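Local structure of 33 kDa chaperonin (Thermotoga maritima, 1VQ0) at residues W72-E77 and L125-D130; R83-Q88 and G97-P102; G118-G123 and V141-G146. The protein probably acts as a redox-regulated molecular chaperone that keeps thermally unfolding and oxidatively damaged proteins from aggregating irreversibly. All blocks are in the same frame, centred on the assembly; numbering follows the deposited sequence.

In the fold
Contacts 1, 2 and 3 lie in one large mixed sheet and its margin. Contacts 1 and 2, with centres about 11 Å apart, share the neighbouring strands 71-78 and 84-90; a salt bridge between Asp75 OD2 and Arg84 NH2 (2.7 Å) ties them together. Contact 3, centred about 14 Å from each of the others, lies at strand 137-142, an outermost strand of this sheet within the chain: strand 123-130 pairs with strand 137-142 there, and Ile76 of contact 1 packs on Ile120 and Leu143. The zinc ion bound by Cys243, Cys245, Cys275 and Cys278 is near contact 2, about 9 Å from the side chain of Tyr98, and about 14 Å from that of Thr73 in contact 1.

Contact 1 (W72-E77 and L125-D130); sequences WTLDIE and LRVVRD. With EDO (1,2-ethanediol), chain F.
Arg126 meets Asp75 and Glu77 across two antiparallel strands in a salt-bridge network. Its NE and NH2 both reach Asp75 OD2, NH2 at 2.9 Å, from the same face and well above the carboxylate plane, although the oxygen stays in the plane of the guanidinium. NH2 also bonds Glu77 OE1, whose carboxylate stands nearly perpendicular (87°) to the guanidinium. A bend at chi3 (-70°) turns the guanidinium so that its edge meets both acids. Replacing Arg126 with an alanine would probably leave two carboxylates with less compensating charge, Arg84 remaining as the salt-bridge partner of Asp75. In the backbone, Asp75 and Arg126 form a hydrogen-bonded pair, as do Thr73 and Val128, with Thr73 N 2.9 Å from Val128 O. On the other face, Val127 CG1 packs obliquely against the Trp72 ring, 3.4 Å from CE2, while Leu74 CD1 packs on Leu125 CG (3.6 Å). Trp72 NE1 donates to O1 of an ethanediol, probably from the crystallisation liquor, that also lies over the Arg129 guanidinium; Glu70 holds that arginine by a salt bridge. Helices 46-62 and 149-160 cover this apolar face, and strands 84-90 and 137-142 flank the pair.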
loop_
_atom_site.group_PDB
_atom_site.type_symbol
_atom_site.label_atom_id
_atom_site.label_comp_id
_atom_site.label_asym_id
_atom_site.label_seq_id
_atom_site.Cartn_x
_atom_site.Cartn_y
_atom_site.Cartn_z
ATOM N N TRP A 72 -11.087 -3.626 8.574
ATOM C CA TRP A 72 -10.856 -3.516 7.152
ATOM C C TRP A 72 -11.310 -2.149 6.742
ATOM O O TRP A 72 -12.454 -1.827 6.955
ATOM C CB TRP A 72 -11.674 -4.568 6.491
ATOM C CG TRP A 72 -11.454 -4.804 5.079
ATOM C CD1 TRP A 72 -10.681 -5.796 4.537
ATOM C CD2 TRP A 72 -12.004 -4.061 3.981
ATOM N NE1 TRP A 72 -10.727 -5.721 3.160
ATOM C CE2 TRP A 72 -11.531 -4.655 2.800
ATOM C CE3 TRP A 72 -12.909 -2.983 3.873
ATOM C CZ2 TRP A 72 -11.933 -4.215 1.532
ATOM C CZ3 TRP A 72 -13.259 -2.533 2.643
ATOM C CH2 TRP A 72 -12.807 -3.170 1.481
ATOM N N THR A 73 -10.415 -1.323 6.168
ATOM C CA THR A 73 -10.741 0.063 5.814
ATOM C C THR A 73 -10.533 0.333 4.316
ATOM O O THR A 73 -9.421 0.146 3.762
ATOM C CB THR A 73 -9.875 1.040 6.589
ATOM O OG1 THR A 73 -9.963 0.799 7.999
ATOM C CG2 THR A 73 -10.311 2.500 6.383
ATOM N N LEU A 74 -11.588 0.841 3.677
ATOM C CA LEU A 74 -11.518 1.385 2.301
ATOM C C LEU A 74 -11.308 2.879 2.374
ATOM O O LEU A 74 -12.105 3.582 2.919
ATOM C CB LEU A 74 -12.815 1.140 1.599
ATOM C CG LEU A 74 -13.164 1.695 0.253
ATOM C CD1 LEU A 74 -12.091 1.036 -0.655
ATOM C CD2 LEU A 74 -14.547 1.198 -0.074
ATOM N N ASP A 75 -10.204 3.324 1.805
ATOM C CA ASP A 75 -9.813 4.712 1.755
ATOM C C ASP A 75 -9.585 5.130 0.261
ATOM O O ASP A 75 -8.604 4.768 -0.369
ATOM C CB ASP A 75 -8.529 4.881 2.567
ATOM C CG ASP A 75 -8.003 6.258 2.521
ATOM O OD1 ASP A 75 -8.758 7.155 2.179
ATOM O OD2 ASP A 75 -6.836 6.550 2.818
ATOM N N ILE A 76 -10.580 5.790 -0.287
ATOM C CA ILE A 76 -10.548 6.377 -1.606
ATOM C C ILE A 76 -10.205 7.895 -1.507
ATOM O O ILE A 76 -10.818 8.654 -0.813
ATOM C CB ILE A 76 -11.847 6.153 -2.308
ATOM C CG1 ILE A 76 -12.051 4.642 -2.543
ATOM C CG2 ILE A 76 -11.860 6.897 -3.641
ATOM C CD1 ILE A 76 -13.435 4.328 -2.928
ATOM N N GLU A 77 -9.138 8.263 -2.175
ATOM C CA GLU A 77 -8.694 9.640 -2.149
ATOM C C GLU A 77 -8.526 10.178 -3.588
ATOM O O GLU A 77 -7.927 9.535 -4.444
ATOM C CB GLU A 77 -7.401 9.720 -1.367
ATOM C CG GLU A 77 -6.999 11.170 -1.085
ATOM C CD GLU A 77 -5.805 11.251 -0.138
ATOM O OE1 GLU A 77 -5.185 10.228 0.170
ATOM O OE2 GLU A 77 -5.500 12.343 0.307
ATOM N N LEU A 125 -7.404 4.089 -4.735
ATOM C CA LEU A 125 -8.099 3.329 -3.731
ATOM C C LEU A 125 -7.099 2.520 -2.897
ATOM O O LEU A 125 -6.246 1.872 -3.433
ATOM C CB LEU A 125 -9.124 2.435 -4.403
ATOM C CG LEU A 125 -9.942 1.453 -3.557
ATOM C CD1 LEU A 125 -11.167 0.988 -4.371
ATOM C CD2 LEU A 125 -9.139 0.277 -3.199
ATOM N N ARG A 126 -7.233 2.648 -1.581
ATOM C CA ARG A 126 -6.475 1.956 -0.547
ATOM C C ARG A 126 -7.362 1.032 0.261
ATOM O O ARG A 126 -8.472 1.387 0.572
ATOM C CB ARG A 126 -5.825 2.955 0.440
ATOM C CG ARG A 126 -4.643 3.558 -0.103
ATOM C CD ARG A 126 -3.828 4.458 0.799
ATOM N NE ARG A 126 -4.556 5.657 1.035
ATOM C CZ ARG A 126 -4.440 6.795 0.391
ATOM N NH1 ARG A 126 -3.574 6.969 -0.559
ATOM N NH2 ARG A 126 -5.205 7.799 0.762
ATOM N N VAL A 127 -6.831 -0.146 0.574
ATOM C CA VAL A 127 -7.412 -1.076 1.547
ATOM C C VAL A 127 -6.388 -1.365 2.637
ATOM O O VAL A 127 -5.268 -1.839 2.364
ATOM C CB VAL A 127 -7.974 -2.320 0.897
ATOM C CG1 VAL A 127 -8.457 -3.361 1.953
ATOM C CG2 VAL A 127 -9.102 -1.899 -0.052
ATOM N N VAL A 128 -6.790 -1.023 3.859
ATOM C CA VAL A 128 -6.016 -1.253 5.103
ATOM C C VAL A 128 -6.599 -2.453 5.828
ATOM O O VAL A 128 -7.790 -2.502 6.105
ATOM C CB VAL A 128 -6.067 -0.039 6.012
ATOM C CG1 VAL A 128 -5.176 -0.167 7.179
ATOM C CG2 VAL A 128 -5.672 1.197 5.193
ATOM N N ARG A 129 -5.752 -3.442 6.070
ATOM C CA ARG A 129 -6.142 -4.633 6.791
ATOM C C ARG A 129 -5.417 -4.654 8.134
ATOM O O ARG A 129 -4.227 -4.865 8.233
ATOM C CB ARG A 129 -5.807 -5.844 5.992
ATOM C CG ARG A 129 -6.775 -6.079 4.854
ATOM C CD ARG A 129 -7.589 -7.338 5.188
ATOM N NE ARG A 129 -7.113 -8.451 4.470
ATOM C CZ ARG A 129 -7.356 -9.729 4.702
ATOM N NH1 ARG A 129 -8.023 -10.255 5.705
ATOM N NH2 ARG A 129 -6.822 -10.545 3.877
ATOM N N ASP A 130 -6.171 -4.390 9.162
ATOM C CA ASP A 130 -5.623 -4.269 10.503
ATOM C C ASP A 130 -5.988 -5.573 11.294
ATOM O O ASP A 130 -7.107 -5.759 11.756
ATOM C CB ASP A 130 -6.226 -3.000 11.107
ATOM C CG ASP A 130 -5.788 -2.767 12.484
ATOM O OD1 ASP A 130 -4.915 -3.538 12.966
ATOM O OD2 ASP A 130 -6.306 -1.871 13.165
HETATM C C1 EDO F . -10.632 -8.866 2.646
HETATM O O1 EDO F . -9.740 -8.170 1.799
HETATM C C2 EDO F . -10.544 -10.392 2.662
HETATM O O2 EDO F . -10.649 -11.026 1.369
HETATM O O HOH W 1 -8.284 -0.911 9.093
#

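Contact 2 (R83-Q88 and G97-P102); sequences RRVVAQ and GYVANP
Arg84 O accepts the N-H of Ala100 at 2.9 Å and also receives a CA-H contact from Val99, so two successive residues of 97-102 converge on one carbonyl. This is the open end of an antiparallel beta hairpin, strands 84-90 and 94-99, at the point where the second strand passes into a loop. Further along, Val86 and Tyr98 form a hydrogen-bonded pair: Val86 N reaches Tyr98 O at 3.0 Å nearly along the C=O axis, and Tyr98 N returns a bond to Val86 O. Their side chains run alongside each other in the same direction. With CG between the backbone N and carbonyl carbon, the tyrosine's chi1 (67°) sets one ring face against the valine, with Val86 CB 4.0 Å from the ring centroid in a CH-pi contact. Trp277 meets this ring edge-to-face and Lys276 hydrogen-bonds its hydroxyl, so Tyr98 links the hairpin to the two residues between the zinc ligands Cys275 and Cys278. On the opposite face of the sheet, Val85 and Ala87 pack against helix 46-62. Gly97 sits opposite Ala87 with its CA only 3.1 Å from Val86 O, where a beta carbon would collide with that oxygen. At the loop end, the Arg83 chain bends at chi3 and lays one guanidinium face, near its rim, against Ala100 CB, 3.8 Å from Arg83 NH2.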
loop_
_atom_site.group_PDB
_atom_site.type_symbol
_atom_site.label_atom_id
_atom_site.label_comp_id
_atom_site.label_asym_id
_atom_site.label_seq_id
_atom_site.Cartn_x
_atom_site.Cartn_y
_atom_site.Cartn_z
ATOM N N ARG A 83 -13.126 14.818 -2.114
ATOM C CA ARG A 83 -11.727 14.726 -1.679
ATOM C C ARG A 83 -11.306 13.370 -1.145
ATOM O O ARG A 83 -10.290 12.803 -1.566
ATOM C CB ARG A 83 -11.360 15.831 -0.690
ATOM C CG ARG A 83 -11.664 17.240 -1.167
ATOM C CD ARG A 83 -10.852 18.403 -0.488
ATOM N NE ARG A 83 -10.748 18.371 0.984
ATOM C CZ ARG A 83 -11.683 18.790 1.857
ATOM N NH1 ARG A 83 -12.880 19.253 1.456
ATOM N NH2 ARG A 83 -11.421 18.698 3.164
ATOM N N ARG A 84 -12.086 12.861 -0.199
ATOM C CA ARG A 84 -11.780 11.614 0.478
ATOM C C ARG A 84 -13.034 10.901 0.982
ATOM O O ARG A 84 -13.955 11.538 1.477
ATOM C CB ARG A 84 -10.853 11.843 1.692
ATOM C CG ARG A 84 -9.960 10.621 1.923
ATOM C CD ARG A 84 -8.849 10.895 2.820
ATOM N NE ARG A 84 -7.885 9.796 2.958
ATOM C CZ ARG A 84 -6.727 9.931 3.630
ATOM N NH1 ARG A 84 -6.406 11.074 4.205
ATOM N NH2 ARG A 84 -5.880 8.950 3.751
ATOM N N VAL A 85 -13.030 9.579 0.802
ATOM C CA VAL A 85 -14.088 8.689 1.232
ATOM C C VAL A 85 -13.472 7.497 1.947
ATOM O O VAL A 85 -12.671 6.754 1.353
ATOM C CB VAL A 85 -14.894 8.159 0.029
ATOM C CG1 VAL A 85 -16.093 7.415 0.496
ATOM C CG2 VAL A 85 -15.308 9.269 -0.865
ATOM N N VAL A 86 -13.882 7.299 3.208
ATOM C CA VAL A 86 -13.303 6.290 4.091
ATOM C C VAL A 86 -14.423 5.427 4.718
ATOM O O VAL A 86 -15.380 5.940 5.315
ATOM C CB VAL A 86 -12.467 6.957 5.234
ATOM C CG1 VAL A 86 -11.848 5.928 6.125
ATOM C CG2 VAL A 86 -11.373 7.785 4.683
ATOM N N ALA A 87 -14.350 4.127 4.519
ATOM C CA ALA A 87 -15.310 3.241 5.133
ATOM C C ALA A 87 -14.621 2.085 5.760
ATOM O O ALA A 87 -13.849 1.406 5.087
ATOM C CB ALA A 87 -16.351 2.792 4.144
ATOM N N GLN A 88 -14.884 1.885 7.061
ATOM C CA GLN A 88 -14.321 0.766 7.812
ATOM C C GLN A 88 -15.401 -0.236 8.225
ATOM O O GLN A 88 -16.456 0.161 8.649
ATOM C CB GLN A 88 -13.651 1.297 9.021
ATOM C CG GLN A 88 -12.906 0.264 9.831
ATOM C CD GLN A 88 -12.106 0.917 10.899
ATOM O OE1 GLN A 88 -12.582 1.088 12.019
ATOM N NE2 GLN A 88 -10.875 1.263 10.586
ATOM N N GLY A 97 -17.687 5.252 8.989
ATOM C CA GLY A 97 -17.231 5.935 7.785
ATOM C C GLY A 97 -17.436 7.435 7.796
ATOM O O GLY A 97 -18.124 7.957 8.663
ATOM N N TYR A 98 -16.809 8.123 6.852
ATOM C CA TYR A 98 -16.856 9.589 6.749
ATOM C C TYR A 98 -16.320 10.035 5.369
ATOM O O TYR A 98 -15.653 9.257 4.659
ATOM C CB TYR A 98 -16.064 10.248 7.874
ATOM C CG TYR A 98 -14.532 10.030 7.850
ATOM C CD1 TYR A 98 -13.953 8.966 8.505
ATOM C CD2 TYR A 98 -13.674 10.949 7.210
ATOM C CE1 TYR A 98 -12.547 8.761 8.485
ATOM C CE2 TYR A 98 -12.269 10.761 7.180
ATOM C CZ TYR A 98 -11.724 9.644 7.817
ATOM O OH TYR A 98 -10.351 9.447 7.859
ATOM N N VAL A 99 -16.637 11.278 5.002
ATOM C CA VAL A 99 -16.113 11.888 3.790
ATOM C C VAL A 99 -15.491 13.187 4.195
ATOM O O VAL A 99 -15.860 13.750 5.225
ATOM C CB VAL A 99 -17.155 12.156 2.712
ATOM C CG1 VAL A 99 -17.802 10.898 2.253
ATOM C CG2 VAL A 99 -18.231 13.147 3.182
ATOM N N ALA A 100 -14.538 13.673 3.394
ATOM C CA ALA A 100 -13.855 14.923 3.734
ATOM C C ALA A 100 -14.792 16.125 3.590
ATOM O O ALA A 100 -14.725 17.052 4.408
ATOM C CB ALA A 100 -12.596 15.100 2.896
ATOM N N ASN A 101 -15.720 16.049 2.621
ATOM C CA ASN A 101 -16.652 17.116 2.322
ATOM C C ASN A 101 -18.101 16.659 2.345
ATOM O O ASN A 101 -18.661 16.357 1.314
ATOM C CB ASN A 101 -16.305 17.812 0.981
ATOM C CG ASN A 101 -17.300 18.977 0.618
ATOM O OD1 ASN A 101 -18.067 19.457 1.469
ATOM N ND2 ASN A 101 -17.279 19.412 -0.651
ATOM N N PRO A 102 -18.693 16.614 3.542
ATOM C CA PRO A 102 -20.054 16.123 3.721
ATOM C C PRO A 102 -21.157 16.906 2.998
ATOM O O PRO A 102 -22.242 16.381 2.830
ATOM C CB PRO A 102 -20.290 16.207 5.266
ATOM C CG PRO A 102 -19.189 16.959 5.857
ATOM C CD PRO A 102 -18.079 17.030 4.817
#

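Contact 3 (G118-G123 and V141-G146); sequences GAIGQG and VPLVSG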
loop_
_atom_site.group_PDB
_atom_site.type_symbol
_atom_site.label_atom_id
_atom_site.label_comp_id
_atom_site.label_asym_id
_atom_site.label_seq_id
_atom_site.Cartn_x
_atom_site.Cartn_y
_atom_site.Cartn_z
ATOM N N GLY A 118 -17.549 11.949 -10.511
ATOM C CA GLY A 118 -17.198 13.371 -10.493
ATOM C C GLY A 118 -16.871 13.821 -9.074
ATOM O O GLY A 118 -15.955 14.589 -8.839
ATOM N N ALA A 119 -17.626 13.335 -8.090
ATOM C CA ALA A 119 -17.345 13.766 -6.713
ATOM C C ALA A 119 -15.933 13.346 -6.307
ATOM O O ALA A 119 -15.240 14.058 -5.618
ATOM C CB ALA A 119 -18.343 13.182 -5.766
ATOM N N ILE A 120 -15.527 12.131 -6.710
ATOM C CA ILE A 120 -14.212 11.590 -6.317
ATOM C C ILE A 120 -13.072 12.122 -7.185
ATOM O O ILE A 120 -11.962 12.415 -6.705
ATOM C CB ILE A 120 -14.270 10.050 -6.336
ATOM C CG1 ILE A 120 -15.176 9.561 -5.198
ATOM C CG2 ILE A 120 -12.824 9.430 -6.306
ATOM C CD1 ILE A 120 -15.534 8.096 -5.305
ATOM N N GLY A 121 -13.331 12.222 -8.469
ATOM C CA GLY A 121 -12.300 12.660 -9.401
ATOM C C GLY A 121 -11.205 11.624 -9.598
ATOM O O GLY A 121 -11.412 10.419 -9.375
ATOM N N GLN A 122 -10.056 12.119 -9.993
ATOM C CA GLN A 122 -8.857 11.352 -10.292
ATOM C C GLN A 122 -8.193 11.013 -8.989
ATOM O O GLN A 122 -7.952 11.899 -8.175
ATOM C CB GLN A 122 -7.837 12.194 -11.077
ATOM C CG GLN A 122 -8.230 12.614 -12.464
ATOM C CD GLN A 122 -8.885 11.514 -13.191
ATOM O OE1 GLN A 122 -8.225 10.535 -13.562
ATOM N NE2 GLN A 122 -10.206 11.613 -13.343
ATOM N N GLY A 123 -7.836 9.758 -8.820
ATOM C CA GLY A 123 -7.215 9.331 -7.600
ATOM C C GLY A 123 -7.032 7.839 -7.439
ATOM O O GLY A 123 -6.888 7.110 -8.413
ATOM N N VAL A 141 -4.175 0.959 -5.185
ATOM C CA VAL A 141 -4.330 0.785 -6.621
ATOM C C VAL A 141 -4.928 2.069 -7.219
ATOM O O VAL A 141 -5.649 2.771 -6.530
ATOM C CB VAL A 141 -5.182 -0.483 -6.964
ATOM C CG1 VAL A 141 -4.524 -1.750 -6.461
ATOM C CG2 VAL A 141 -6.620 -0.357 -6.493
ATOM N N PRO A 142 -4.674 2.345 -8.495
ATOM C CA PRO A 142 -5.306 3.446 -9.132
ATOM C C PRO A 142 -6.788 3.165 -9.319
ATOM O O PRO A 142 -7.172 2.004 -9.381
ATOM C CB PRO A 142 -4.559 3.612 -10.460
ATOM C CG PRO A 142 -3.810 2.289 -10.667
ATOM C CD PRO A 142 -3.837 1.571 -9.393
ATOM N N LEU A 143 -7.607 4.228 -9.318
ATOM C CA LEU A 143 -9.050 4.046 -9.518
ATOM C C LEU A 143 -9.233 3.624 -10.959
ATOM O O LEU A 143 -8.464 3.986 -11.810
ATOM C CB LEU A 143 -9.825 5.317 -9.224
ATOM C CG LEU A 143 -9.937 5.750 -7.799
ATOM C CD1 LEU A 143 -10.525 7.244 -7.770
ATOM C CD2 LEU A 143 -10.825 4.778 -6.966
ATOM N N VAL A 144 -10.222 2.792 -11.179
ATOM C CA VAL A 144 -10.631 2.348 -12.466
ATOM C C VAL A 144 -11.714 3.257 -13.084
ATOM O O VAL A 144 -11.698 3.495 -14.276
ATOM C CB VAL A 144 -11.286 0.924 -12.335
ATOM C CG1 VAL A 144 -12.180 0.615 -13.586
ATOM C CG2 VAL A 144 -10.216 -0.098 -12.185
ATOM N N SER A 145 -12.727 3.616 -12.303
ATOM C CA SER A 145 -13.876 4.429 -12.782
ATOM C C SER A 145 -14.368 5.426 -11.756
ATOM O O SER A 145 -14.997 6.392 -12.135
ATOM C CB SER A 145 -15.079 3.559 -13.124
ATOM O OG SER A 145 -15.656 2.932 -11.997
ATOM N N GLY A 146 -14.128 5.203 -10.478
ATOM C CA GLY A 146 -14.608 6.168 -9.451
ATOM C C GLY A 146 -16.065 6.009 -9.033
ATOM O O GLY A 146 -16.561 6.848 -8.316
#
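Ile120, at the end of helix 116-120, and Leu143, in the loop after strand 137-142, reach toward each other, their side chains meeting at an angle. Leu143 CD1 touches Ile120 CG2 at 3.5 Å, tighter than usual for two carbons. The isoleucine divides its contacts: with CG1 anti to the carbonyl carbon (chi1 -69°), CG2 faces the leucine while CD1 extends to Gly146 O at 3.4 Å. Leu143 lies along the backbone of Gly123 as well, with CG 3.4 Å from Gly123 O and CD1 3.6 Å from Gly123 C. That carbonyl also accepts the N-H of Leu143 (3.1 Å, 162° at the hydrogen). Gly121, with phi 71°, is where the chain leaves helix 116-120, and Gly146 has backbone angles that would jam a beta carbon against the preceding carbonyl oxygen. Asp151 OD1 accepts N-H groups from Val144, Ser145 and Gly146, gathering this loop at the start of helix 149-160. Lys134 of the second subunit hydrogen-bonds Gln122 OE1, and Phe137 and Thr135 of that subunit pack on Val141 and Pro142. The arrangement is a helix-to-strand turn packed on a strand-to-helix loop at the margin of the large mixed sheet of this Hsp33 fold.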